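Local coordinates for hypothetical sugar ABC-transporter sugar binding protein (Arthrobacter globiformis, PDB 7BVT), which binds cyclic alpha-maltosyl-1,6-maltose as the substrate-binding protein of an ABC transporter, and probably delivers this sugar for uptake, at residues V28-W33 with V58-S63; T102-N107 with V301-D306; S134-A139 with L335-S340; A220-P225 with D400-A405. All coordinates share one frame; numbering follows the deposited sequence.

Contact 1 (V28-W33 with V58-S63); sequences VEVTVW and VRISAS
Val30 sits between two residues of the neighbouring strand. Its CG1 presses on Ile60 CD1 at 3.5 Å, a tight carbon pair, and its CG2 meets Val58 CG1. Ile60 reaches Val30 because its CG1 lies anti to the carbonyl carbon (chi1 -65°) and chi2 bends CD1 back alongside the valine. Its other branch, CG2, touches Val32 CG2 at 3.7 Å. The backbones run parallel in register, Val28 beside Val58 through Trp33 beside Ser63. Five N-H...O bonds join them, among them Arg59 N to Val28 O (2.9 Å) and Ser61 N to Val30 O (2.8 Å). The strands are the two ends of a beta-alpha-beta unit whose crossover is helix 38-53. This helix covers Val58 and Ile60, and Ala311 and Phe315 of helix 306-319 pack on the same valine and isoleucine face. On the other face, Glu29 OE1 lies against the methylene chain of Arg59, 3.6 Å from CG, and their charged atoms do not touch. A water donates to Arg59 O (2.9 Å) and accepts from Ser61 OG, and it also lies close to Glu29 OE1. Farther along this face, Lys73 makes a cation-pi contact with Trp33.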
loop_
_atom_site.group_PDB
_atom_site.type_symbol
_atom_site.label_atom_id
_atom_site.label_comp_id
_atom_site.label_asym_id
_atom_site.label_seq_id
_atom_site.Cartn_x
_atom_site.Cartn_y
_atom_site.Cartn_z
ATOM N N VAL A 28 26.308 -20.647 -5.742
ATOM C CA VAL A 28 25.422 -20.835 -4.562
ATOM C C VAL A 28 23.978 -20.796 -5.088
ATOM O O VAL A 28 23.627 -19.800 -5.785
ATOM C CB VAL A 28 25.650 -19.753 -3.488
ATOM C CG1 VAL A 28 24.664 -19.899 -2.316
ATOM C CG2 VAL A 28 27.088 -19.719 -2.989
ATOM N N GLU A 29 23.188 -21.825 -4.799
ATOM C CA GLU A 29 21.784 -21.930 -5.265
ATOM C C GLU A 29 20.906 -21.202 -4.257
ATOM O O GLU A 29 21.027 -21.476 -3.067
ATOM C CB GLU A 29 21.362 -23.391 -5.399
ATOM C CG GLU A 29 22.309 -24.174 -6.295
ATOM C CD GLU A 29 22.129 -23.944 -7.784
ATOM O OE1 GLU A 29 21.077 -23.374 -8.168
ATOM O OE2 GLU A 29 23.037 -24.346 -8.572
ATOM N N VAL A 30 20.104 -20.261 -4.729
ATOM C CA VAL A 30 19.244 -19.405 -3.885
ATOM C C VAL A 30 17.832 -19.526 -4.451
ATOM O O VAL A 30 17.600 -19.245 -5.635
ATOM C CB VAL A 30 19.785 -17.960 -3.881
ATOM C CG1 VAL A 30 18.812 -16.965 -3.252
ATOM C CG2 VAL A 30 21.129 -17.853 -3.184
ATOM N N THR A 31 16.927 -19.918 -3.600
ATOM C CA THR A 31 15.517 -20.028 -3.986
ATOM C C THR A 31 14.747 -18.755 -3.609
ATOM O O THR A 31 14.980 -18.220 -2.522
ATOM C CB THR A 31 14.889 -21.260 -3.380
ATOM O OG1 THR A 31 14.988 -21.202 -1.962
ATOM C CG2 THR A 31 15.550 -22.509 -3.950
ATOM N N VAL A 32 13.844 -18.348 -4.474
ATOM C CA VAL A 32 12.962 -17.162 -4.270
ATOM C C VAL A 32 11.539 -17.630 -4.467
ATOM O O VAL A 32 11.282 -18.170 -5.539
ATOM C CB VAL A 32 13.275 -16.017 -5.231
ATOM C CG1 VAL A 32 12.290 -14.881 -5.016
ATOM C CG2 VAL A 32 14.691 -15.534 -5.079
ATOM N N TRP A 33 10.685 -17.425 -3.494
ATOM C CA TRP A 33 9.235 -17.607 -3.673
ATOM C C TRP A 33 8.564 -16.238 -3.723
ATOM O O TRP A 33 8.894 -15.375 -2.886
ATOM C CB TRP A 33 8.622 -18.432 -2.581
ATOM C CG TRP A 33 9.139 -19.830 -2.433
ATOM C CD1 TRP A 33 9.957 -20.491 -3.278
ATOM C CD2 TRP A 33 8.788 -20.759 -1.410
ATOM N NE1 TRP A 33 10.167 -21.765 -2.822
ATOM C CE2 TRP A 33 9.470 -21.963 -1.697
ATOM C CE3 TRP A 33 7.972 -20.694 -0.290
ATOM C CZ2 TRP A 33 9.407 -23.075 -0.859
ATOM C CZ3 TRP A 33 7.862 -21.817 0.505
ATOM C CH2 TRP A 33 8.581 -22.973 0.227
ATOM N N VAL A 58 26.208 -16.842 -7.856
ATOM C CA VAL A 58 24.843 -17.092 -7.330
ATOM C C VAL A 58 23.960 -17.487 -8.502
ATOM O O VAL A 58 24.029 -16.825 -9.549
ATOM C CB VAL A 58 24.309 -15.843 -6.614
ATOM C CG1 VAL A 58 22.930 -16.070 -6.021
ATOM C CG2 VAL A 58 25.269 -15.366 -5.559
ATOM N N ARG A 59 23.088 -18.481 -8.294
ATOM C CA ARG A 59 22.020 -18.830 -9.252
ATOM C C ARG A 59 20.691 -18.750 -8.497
ATOM O O ARG A 59 20.533 -19.479 -7.477
ATOM C CB ARG A 59 22.204 -20.225 -9.857
ATOM C CG ARG A 59 21.005 -20.719 -10.654
ATOM C CD ARG A 59 21.299 -21.906 -11.577
ATOM N NE ARG A 59 20.182 -22.134 -12.517
ATOM C CZ ARG A 59 19.906 -21.375 -13.595
ATOM N NH1 ARG A 59 20.663 -20.330 -13.907
ATOM N NH2 ARG A 59 18.872 -21.665 -14.366
ATOM N N ILE A 60 19.817 -17.873 -8.994
ATOM C CA ILE A 60 18.469 -17.636 -8.427
ATOM C C ILE A 60 17.504 -18.583 -9.137
ATOM O O ILE A 60 17.484 -18.589 -10.393
ATOM C CB ILE A 60 18.017 -16.175 -8.609
ATOM C CG1 ILE A 60 18.895 -15.194 -7.810
ATOM C CG2 ILE A 60 16.522 -16.063 -8.267
ATOM C CD1 ILE A 60 18.734 -15.276 -6.307
ATOM N N SER A 61 16.751 -19.321 -8.349
ATOM C CA SER A 61 15.623 -20.158 -8.798
ATOM C C SER A 61 14.365 -19.577 -8.186
ATOM O O SER A 61 14.164 -19.772 -7.009
ATOM C CB SER A 61 15.773 -21.604 -8.421
ATOM O OG SER A 61 16.886 -22.134 -9.098
ATOM N N ALA A 62 13.556 -18.969 -9.025
ATOM C CA ALA A 62 12.323 -18.288 -8.603
ATOM C C ALA A 62 11.161 -19.230 -8.854
ATOM O O ALA A 62 11.181 -19.853 -9.947
ATOM C CB ALA A 62 12.200 -17.018 -9.364
ATOM N N SER A 63 10.210 -19.281 -7.933
ATOM C CA SER A 63 8.911 -20.005 -8.074
ATOM C C SER A 63 7.747 -19.110 -7.656
ATOM O O SER A 63 7.830 -18.407 -6.614
ATOM C CB SER A 63 8.916 -21.264 -7.308
ATOM O OG SER A 63 10.020 -22.072 -7.704
HETATM O O HOH W 1 19.065 -22.034 -7.377
#

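Contact 2 (T102-N107 with V301-D306); sequences TLADLN and VFENSD
Leu103 lays a methyl on the ring of Phe302. The two side chains run side by side and point the same way. CD2 stands over one ring face, 3.9 Å from the centroid, and is displaced toward the CD1 and CE1 rim. Chi1 of -61° places Leu103 CG beside its own backbone N, and chi2 of 177° extends CD1, leaving the other methyl, CD2, over the ring. Ile97, Leu83 and Pro84 also pack on Phe302. An alanine in place of Phe302 would probably leave Leu103 CD2 without its platform and open a gap beneath it.

Val301 spreads its two methyls into the hollow between Ala104 and Leu106. CG1 faces Ala104 CB, and CG2 meets Leu106 CD2 at 3.7 Å. Beyond it, Glu303 crosses Thr102, with OE1 3.6 Å from the methyl CG2. Two backbone bonds set this spacing and form a single bridge at Leu103 and Phe302. Glu303 N gives an almost straight bond to Thr102 O (2.8 Å, 178° at the hydrogen), and Ala104 N donates to Val301 O (2.8 Å). The bridge ties the loop after helix 94-100 to the end of strand 292-301, just before helix 306-319.

Glu303 OE2 accepts from two waters, one of which also donates to Leu103 O while the other accepts from Asp105 N. This wet edge links the carboxylate to the loop indirectly, whereas the two backbone bonds join the segments directly.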
loop_
_atom_site.group_PDB
_atom_site.type_symbol
_atom_site.label_atom_id
_atom_site.label_comp_id
_atom_site.label_asym_id
_atom_site.label_seq_id
_atom_site.Cartn_x
_atom_site.Cartn_y
_atom_site.Cartn_z
ATOM N N THR A 102 13.319 -17.477 11.343
ATOM C CA THR A 102 14.301 -16.430 11.681
ATOM C C THR A 102 14.748 -15.745 10.392
ATOM O O THR A 102 15.291 -16.427 9.465
ATOM C CB THR A 102 15.550 -16.979 12.382
ATOM O OG1 THR A 102 15.090 -17.568 13.592
ATOM C CG2 THR A 102 16.569 -15.918 12.707
ATOM N N LEU A 103 14.553 -14.432 10.321
ATOM C CA LEU A 103 14.953 -13.669 9.144
ATOM C C LEU A 103 16.329 -13.065 9.385
ATOM O O LEU A 103 16.600 -12.576 10.498
ATOM C CB LEU A 103 13.915 -12.595 8.847
ATOM C CG LEU A 103 12.515 -13.113 8.532
ATOM C CD1 LEU A 103 11.574 -11.931 8.335
ATOM C CD2 LEU A 103 12.526 -14.006 7.294
ATOM N N ALA A 104 17.156 -13.115 8.367
ATOM C CA ALA A 104 18.490 -12.485 8.377
ATOM C C ALA A 104 18.370 -10.967 8.457
ATOM O O ALA A 104 17.451 -10.357 7.861
ATOM C CB ALA A 104 19.316 -12.854 7.188
ATOM N N ASP A 105 19.350 -10.353 9.108
ATOM C CA ASP A 105 19.443 -8.889 9.096
ATOM C C ASP A 105 20.099 -8.438 7.794
ATOM O O ASP A 105 21.215 -8.943 7.429
ATOM C CB ASP A 105 20.189 -8.442 10.343
ATOM C CG ASP A 105 20.224 -6.939 10.540
ATOM O OD1 ASP A 105 19.747 -6.156 9.684
ATOM O OD2 ASP A 105 20.690 -6.578 11.651
ATOM N N LEU A 106 19.418 -7.591 7.027
ATOM C CA LEU A 106 19.917 -7.138 5.705
ATOM C C LEU A 106 20.907 -6.017 5.890
ATOM O O LEU A 106 21.666 -5.711 4.987
ATOM C CB LEU A 106 18.739 -6.752 4.806
ATOM C CG LEU A 106 17.763 -7.899 4.519
ATOM C CD1 LEU A 106 16.576 -7.332 3.803
ATOM C CD2 LEU A 106 18.419 -9.010 3.710
ATOM N N ASN A 107 20.915 -5.397 7.069
ATOM C CA ASN A 107 21.956 -4.396 7.322
ATOM C C ASN A 107 23.317 -5.078 7.326
ATOM O O ASN A 107 23.454 -6.142 7.886
ATOM C CB ASN A 107 21.764 -3.729 8.668
ATOM C CG ASN A 107 20.583 -2.799 8.686
ATOM O OD1 ASN A 107 20.327 -2.080 7.720
ATOM N ND2 ASN A 107 19.899 -2.796 9.836
ATOM N N VAL A 301 14.964 -12.520 3.751
ATOM C CA VAL A 301 15.962 -13.634 3.631
ATOM C C VAL A 301 15.853 -14.490 4.875
ATOM O O VAL A 301 16.027 -13.965 5.983
ATOM C CB VAL A 301 17.377 -13.105 3.428
ATOM C CG1 VAL A 301 18.419 -14.219 3.515
ATOM C CG2 VAL A 301 17.514 -12.279 2.177
ATOM N N PHE A 302 15.515 -15.765 4.743
ATOM C CA PHE A 302 15.476 -16.682 5.891
ATOM C C PHE A 302 16.931 -17.055 6.252
ATOM O O PHE A 302 17.723 -17.383 5.349
ATOM C CB PHE A 302 14.661 -17.947 5.598
ATOM C CG PHE A 302 13.181 -17.714 5.616
ATOM C CD1 PHE A 302 12.516 -17.557 6.820
ATOM C CD2 PHE A 302 12.475 -17.561 4.437
ATOM C CE1 PHE A 302 11.152 -17.331 6.836
ATOM C CE2 PHE A 302 11.108 -17.312 4.461
ATOM C CZ PHE A 302 10.469 -17.182 5.661
ATOM N N GLU A 303 17.296 -16.962 7.525
ATOM C CA GLU A 303 18.706 -17.153 7.948
ATOM C C GLU A 303 19.113 -18.613 7.800
ATOM O O GLU A 303 18.407 -19.477 8.301
ATOM C CB GLU A 303 18.896 -16.748 9.393
ATOM C CG GLU A 303 20.361 -16.511 9.680
ATOM C CD GLU A 303 20.478 -15.606 10.874
ATOM O OE1 GLU A 303 20.061 -16.052 11.962
ATOM O OE2 GLU A 303 20.853 -14.438 10.671
ATOM N N ASN A 304 20.244 -18.807 7.132
ATOM C CA ASN A 304 20.956 -20.080 6.887
ATOM C C ASN A 304 22.393 -19.847 7.383
ATOM O O ASN A 304 22.521 -19.442 8.556
ATOM C CB ASN A 304 20.762 -20.484 5.422
ATOM C CG ASN A 304 19.340 -20.926 5.115
ATOM O OD1 ASN A 304 18.624 -20.316 4.297
ATOM N ND2 ASN A 304 18.955 -22.040 5.711
ATOM N N SER A 305 23.427 -20.025 6.557
ATOM C CA SER A 305 24.826 -19.635 6.898
ATOM C C SER A 305 25.068 -18.172 6.498
ATOM O O SER A 305 24.277 -17.661 5.697
ATOM C CB SER A 305 25.803 -20.540 6.224
ATOM O OG SER A 305 25.853 -20.251 4.836
ATOM N N ASP A 306 26.124 -17.516 6.998
ATOM C CA ASP A 306 26.412 -16.101 6.620
ATOM C C ASP A 306 26.697 -16.061 5.108
ATOM O O ASP A 306 26.398 -15.031 4.513
ATOM C CB ASP A 306 27.570 -15.458 7.403
ATOM C CG ASP A 306 27.394 -15.335 8.911
ATOM O OD1 ASP A 306 26.283 -15.033 9.377
ATOM O OD2 ASP A 306 28.403 -15.490 9.618
HETATM O O HOH W 2 18.856 -13.125 12.329
HETATM O O HOH W 3 15.769 -10.558 5.652
HETATM O O HOH W 4 21.478 -11.825 10.300
#

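Contact 3 (S134-A139 with L335-S340); sequences SVPVSA and LPVLDS
Val337 carries most of the apolar contact, and it meets Pro136 and the backbone that follows it. Its CG1 touches Pro136 CB at 3.8 Å and also lies 3.6 Å from the backbone carbon C of Ser138. With chi1 at -59°, CG1 stands anti to the carbonyl carbon and CG2 falls between the backbone N and that carbon. This turns CG2 toward Pro136 O, 3.6 Å away. Pro136 O is buried here and has no polar partner in the model. The proline ring offers CB and CG to the valine. Ala139 CB adds a looser contact with Val337 CG1 at 4.2 Å. Leu320 packs on Val337 as well, and Val118 on Pro136.

The segment 134-139 carries the end of strand 131-136 into the link before strand 140-147, within the mixed sheet of this solute-binding protein. The segment 335-340 leads from the end of helix 322-332 into helix 339-342, with Leu338 at its N-cap position.

Backbone polar contacts lie at the Ala139 end. Leu335 N donates to Ala139 O at 2.8 Å, with the donor tilted 34° from the carbonyl plane. The return bond from Ala139 N to Leu335 O is weak, at 3.3 Å. Leu335 CB rests on the accepting carbonyl, 3.5 Å from Ala139 O.

Side-chain polar contacts turn toward other partners. The CB of Ser138 points away from segment 335-340, and its OG is hydrogen-bonded to Glu297 of strand 292-301. This serine side chain lies about 7 Å from a bound glucose unit.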
loop_
_atom_site.group_PDB
_atom_site.type_symbol
_atom_site.label_atom_id
_atom_site.label_comp_id
_atom_site.label_asym_id
_atom_site.label_seq_id
_atom_site.Cartn_x
_atom_site.Cartn_y
_atom_site.Cartn_z
ATOM N N SER A 134 13.162 -7.022 6.348
ATOM C CA SER A 134 12.582 -6.897 5.006
ATOM C C SER A 134 13.090 -5.618 4.320
ATOM O O SER A 134 13.482 -4.627 4.968
ATOM C CB SER A 134 11.061 -6.962 5.012
ATOM O OG SER A 134 10.497 -5.836 5.669
ATOM N N VAL A 135 13.039 -5.649 3.010
ATOM C CA VAL A 135 13.262 -4.444 2.188
ATOM C C VAL A 135 12.173 -4.462 1.140
ATOM O O VAL A 135 11.883 -5.499 0.553
ATOM C CB VAL A 135 14.698 -4.385 1.629
ATOM C CG1 VAL A 135 14.991 -5.560 0.707
ATOM C CG2 VAL A 135 15.006 -3.081 0.945
ATOM N N PRO A 136 11.580 -3.327 0.797
ATOM C CA PRO A 136 10.624 -3.316 -0.307
ATOM C C PRO A 136 11.327 -3.544 -1.644
ATOM O O PRO A 136 12.393 -3.051 -1.885
ATOM C CB PRO A 136 10.048 -1.905 -0.229
ATOM C CG PRO A 136 11.150 -1.076 0.344
ATOM C CD PRO A 136 11.753 -1.994 1.377
ATOM N N VAL A 137 10.665 -4.296 -2.521
ATOM C CA VAL A 137 11.103 -4.507 -3.917
ATOM C C VAL A 137 10.043 -4.036 -4.888
ATOM O O VAL A 137 10.337 -4.006 -6.086
ATOM C CB VAL A 137 11.474 -5.975 -4.156
ATOM C CG1 VAL A 137 12.745 -6.272 -3.382
ATOM C CG2 VAL A 137 10.372 -6.947 -3.814
ATOM N N SER A 138 8.880 -3.606 -4.406
ATOM C CA SER A 138 7.914 -2.837 -5.223
ATOM C C SER A 138 7.122 -1.940 -4.278
ATOM O O SER A 138 7.180 -2.181 -3.046
ATOM C CB SER A 138 6.981 -3.727 -5.948
ATOM O OG SER A 138 6.081 -4.343 -5.063
ATOM N N ALA A 139 6.489 -0.923 -4.792
ATOM C CA ALA A 139 5.626 -0.072 -3.949
ATOM C C ALA A 139 4.415 0.361 -4.750
ATOM O O ALA A 139 4.397 0.327 -5.973
ATOM C CB ALA A 139 6.395 1.118 -3.451
ATOM N N LEU A 335 5.464 1.546 -8.279
ATOM C CA LEU A 335 6.235 2.750 -7.953
ATOM C C LEU A 335 7.621 2.343 -7.464
ATOM O O LEU A 335 7.762 1.310 -6.809
ATOM C CB LEU A 335 5.505 3.542 -6.862
ATOM C CG LEU A 335 4.061 3.880 -7.172
ATOM C CD1 LEU A 335 3.431 4.647 -6.042
ATOM C CD2 LEU A 335 3.953 4.702 -8.451
ATOM N N PRO A 336 8.656 3.156 -7.738
ATOM C CA PRO A 336 10.002 2.783 -7.365
ATOM C C PRO A 336 10.140 2.847 -5.848
ATOM O O PRO A 336 9.582 3.734 -5.203
ATOM C CB PRO A 336 10.939 3.792 -8.003
ATOM C CG PRO A 336 10.065 4.784 -8.691
ATOM C CD PRO A 336 8.626 4.377 -8.561
ATOM N N VAL A 337 10.943 1.967 -5.305
ATOM C CA VAL A 337 11.159 1.948 -3.831
ATOM C C VAL A 337 12.279 2.915 -3.406
ATOM O O VAL A 337 12.427 3.140 -2.190
ATOM C CB VAL A 337 11.439 0.515 -3.336
ATOM C CG1 VAL A 337 10.283 -0.396 -3.682
ATOM C CG2 VAL A 337 12.740 -0.059 -3.850
ATOM N N LEU A 338 13.091 3.401 -4.341
ATOM C CA LEU A 338 14.207 4.308 -4.082
ATOM C C LEU A 338 13.716 5.753 -4.189
ATOM O O LEU A 338 13.087 6.100 -5.191
ATOM C CB LEU A 338 15.315 4.039 -5.090
ATOM C CG LEU A 338 15.939 2.659 -5.048
ATOM C CD1 LEU A 338 17.024 2.523 -6.111
ATOM C CD2 LEU A 338 16.578 2.376 -3.694
ATOM N N ASP A 339 14.071 6.590 -3.213
ATOM C CA ASP A 339 13.759 8.025 -3.278
ATOM C C ASP A 339 14.430 8.595 -4.538
ATOM O O ASP A 339 13.811 9.424 -5.247
ATOM C CB ASP A 339 14.223 8.766 -2.019
ATOM C CG ASP A 339 13.477 8.577 -0.697
ATOM O OD1 ASP A 339 12.538 7.853 -0.664
ATOM O OD2 ASP A 339 13.954 9.134 0.330
ATOM N N SER A 340 15.666 8.200 -4.803
ATOM C CA SER A 340 16.503 8.808 -5.866
ATOM C C SER A 340 15.876 8.539 -7.233
ATOM O O SER A 340 16.018 9.366 -8.128
ATOM C CB SER A 340 17.877 8.261 -5.856
ATOM O OG SER A 340 17.892 6.911 -6.270
#

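Contact 4 (A220-P225 with D400-A405); sequences AAFNTP and DALDAA
This is a loop-on-helix contact. The turn before helix 225-239 packs on helix 398-415 near the C-terminus of the chain.

Phe222 brings the edge of its ring to the helix. Its CE1 is 3.8 Å from Ala405 CB, and Leu402 O and the carbonyl carbon of Ala405 lie near the ring plane. Leu402 crosses it, with CD2 3.9 Å from Phe222 CD1. Phe384 stacks edge-to-face on the same ring, and Ala228 and Leu231 of helix 225-239 pack on Leu402.

Asn223 is the centre of an inverse gamma turn. Its CG is anti to the backbone N (chi1 -171°), which sends the amide out to the helix. ND2 donates to Asp403 OD1 at 2.8 Å, nearly straight at 167°. The acceptor lies close to the amide plane, and the anti lone pair of OD1 is used. OD1 of Asn223 rests on Leu402 CB at 3.4 Å.

Asn223 ND2 also donates to Glu406 OE1. A leucine in place of Asn223 would probably leave both Asp403 and Glu406 without this donor, two acids facing an apolar group. One neutral amide thus serves two acidic side chains and probably eases their repulsion.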
loop_
_atom_site.group_PDB
_atom_site.type_symbol
_atom_site.label_atom_id
_atom_site.label_comp_id
_atom_site.label_asym_id
_atom_site.label_seq_id
_atom_site.Cartn_x
_atom_site.Cartn_y
_atom_site.Cartn_z
ATOM N N ALA A 220 -3.993 1.370 20.624
ATOM C CA ALA A 220 -4.598 2.379 19.732
ATOM C C ALA A 220 -4.136 3.806 20.034
ATOM O O ALA A 220 -3.928 4.219 21.195
ATOM C CB ALA A 220 -6.083 2.270 19.840
ATOM N N ALA A 221 -4.075 4.636 18.996
ATOM C CA ALA A 221 -3.694 6.052 19.107
ATOM C C ALA A 221 -4.696 6.964 18.375
ATOM O O ALA A 221 -4.445 8.161 18.363
ATOM C CB ALA A 221 -2.303 6.241 18.596
ATOM N N PHE A 222 -5.766 6.419 17.817
ATOM C CA PHE A 222 -6.652 7.157 16.876
ATOM C C PHE A 222 -7.873 7.779 17.587
ATOM O O PHE A 222 -8.688 8.414 16.916
ATOM C CB PHE A 222 -7.136 6.212 15.777
ATOM C CG PHE A 222 -7.754 4.926 16.274
ATOM C CD1 PHE A 222 -8.983 4.931 16.929
ATOM C CD2 PHE A 222 -7.089 3.707 16.152
ATOM C CE1 PHE A 222 -9.530 3.751 17.415
ATOM C CE2 PHE A 222 -7.640 2.529 16.638
ATOM C CZ PHE A 222 -8.843 2.555 17.289
ATOM N N ASN A 223 -8.084 7.563 18.881
ATOM C CA ASN A 223 -9.312 8.052 19.565
ATOM C C ASN A 223 -9.036 9.442 20.096
ATOM O O ASN A 223 -8.837 9.648 21.296
ATOM C CB ASN A 223 -9.824 7.060 20.609
ATOM C CG ASN A 223 -11.188 7.462 21.127
ATOM O OD1 ASN A 223 -11.874 8.308 20.537
ATOM N ND2 ASN A 223 -11.613 6.831 22.210
ATOM N N THR A 224 -8.981 10.384 19.173
ATOM C CA THR A 224 -8.415 11.719 19.331
ATOM C C THR A 224 -9.274 12.684 18.531
ATOM O O THR A 224 -10.087 12.259 17.735
ATOM C CB THR A 224 -6.991 11.765 18.798
ATOM O OG1 THR A 224 -7.051 11.391 17.411
ATOM C CG2 THR A 224 -6.074 10.840 19.568
ATOM N N PRO A 225 -9.084 13.999 18.703
ATOM C CA PRO A 225 -9.804 14.949 17.852
ATOM C C PRO A 225 -9.491 14.686 16.377
ATOM O O PRO A 225 -10.357 14.910 15.559
ATOM C CB PRO A 225 -9.252 16.285 18.338
ATOM C CG PRO A 225 -8.940 16.019 19.811
ATOM C CD PRO A 225 -8.359 14.634 19.822
ATOM N N ASP A 400 -18.849 7.285 19.723
ATOM C CA ASP A 400 -19.043 5.920 20.288
ATOM C C ASP A 400 -18.287 4.893 19.436
ATOM O O ASP A 400 -17.737 3.921 20.009
ATOM C CB ASP A 400 -20.512 5.532 20.383
ATOM C CG ASP A 400 -21.301 6.243 21.463
ATOM O OD1 ASP A 400 -20.700 6.836 22.360
ATOM O OD2 ASP A 400 -22.522 6.140 21.371
ATOM N N ALA A 401 -18.185 5.104 18.120
ATOM C CA ALA A 401 -17.504 4.122 17.244
ATOM C C ALA A 401 -15.999 4.241 17.508
ATOM O O ALA A 401 -15.286 3.211 17.514
ATOM C CB ALA A 401 -17.901 4.339 15.793
ATOM N N LEU A 402 -15.456 5.434 17.725
ATOM C CA LEU A 402 -14.005 5.540 17.978
ATOM C C LEU A 402 -13.648 4.936 19.347
ATOM O O LEU A 402 -12.578 4.310 19.458
ATOM C CB LEU A 402 -13.507 6.980 17.873
ATOM C CG LEU A 402 -13.393 7.467 16.432
ATOM C CD1 LEU A 402 -13.393 8.958 16.385
ATOM C CD2 LEU A 402 -12.138 6.897 15.775
ATOM N N ASP A 403 -14.513 5.154 20.327
ATOM C CA ASP A 403 -14.343 4.518 21.650
ATOM C C ASP A 403 -14.393 2.996 21.479
ATOM O O ASP A 403 -13.487 2.328 22.047
ATOM C CB ASP A 403 -15.475 4.943 22.587
ATOM C CG ASP A 403 -15.376 6.313 23.231
ATOM O OD1 ASP A 403 -14.266 6.984 23.193
ATOM O OD2 ASP A 403 -16.435 6.705 23.851
ATOM N N ALA A 404 -15.365 2.459 20.771
ATOM C CA ALA A 404 -15.545 1.002 20.576
ATOM C C ALA A 404 -14.347 0.456 19.802
ATOM O O ALA A 404 -13.759 -0.571 20.190
ATOM C CB ALA A 404 -16.850 0.691 19.927
ATOM N N ALA A 405 -13.923 1.152 18.740
ATOM C CA ALA A 405 -12.769 0.703 17.947
ATOM C C ALA A 405 -11.502 0.672 18.805
ATOM O O ALA A 405 -10.742 -0.282 18.677
ATOM C CB ALA A 405 -12.581 1.589 16.738
#

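Overall arrangement
Contacts 1, 2 and 3 lie on one side of the protein. Contacts 2 and 3 touch directly, where Leu106 CD1 meets Val135 CG1 at 3.9 Å, and their centres are about 20 Å apart. Contact 1 is about 15 Å from contact 2, centre to centre. It does not touch contact 3, but both reach the same mixed sheet. Contact 4 stands apart across the chain's centre, about 46 Å from contact 1 and about 32 Å from contact 3 between centres. The bound glycan comes close to contact 3, about 7 Å from the Ser138 side chain, and segment 134-139 runs on to the pocket residues Asn140 and Leu142. Segment 220-225 follows helix 195-207, which carries Trp199 and Asn200 of the pocket.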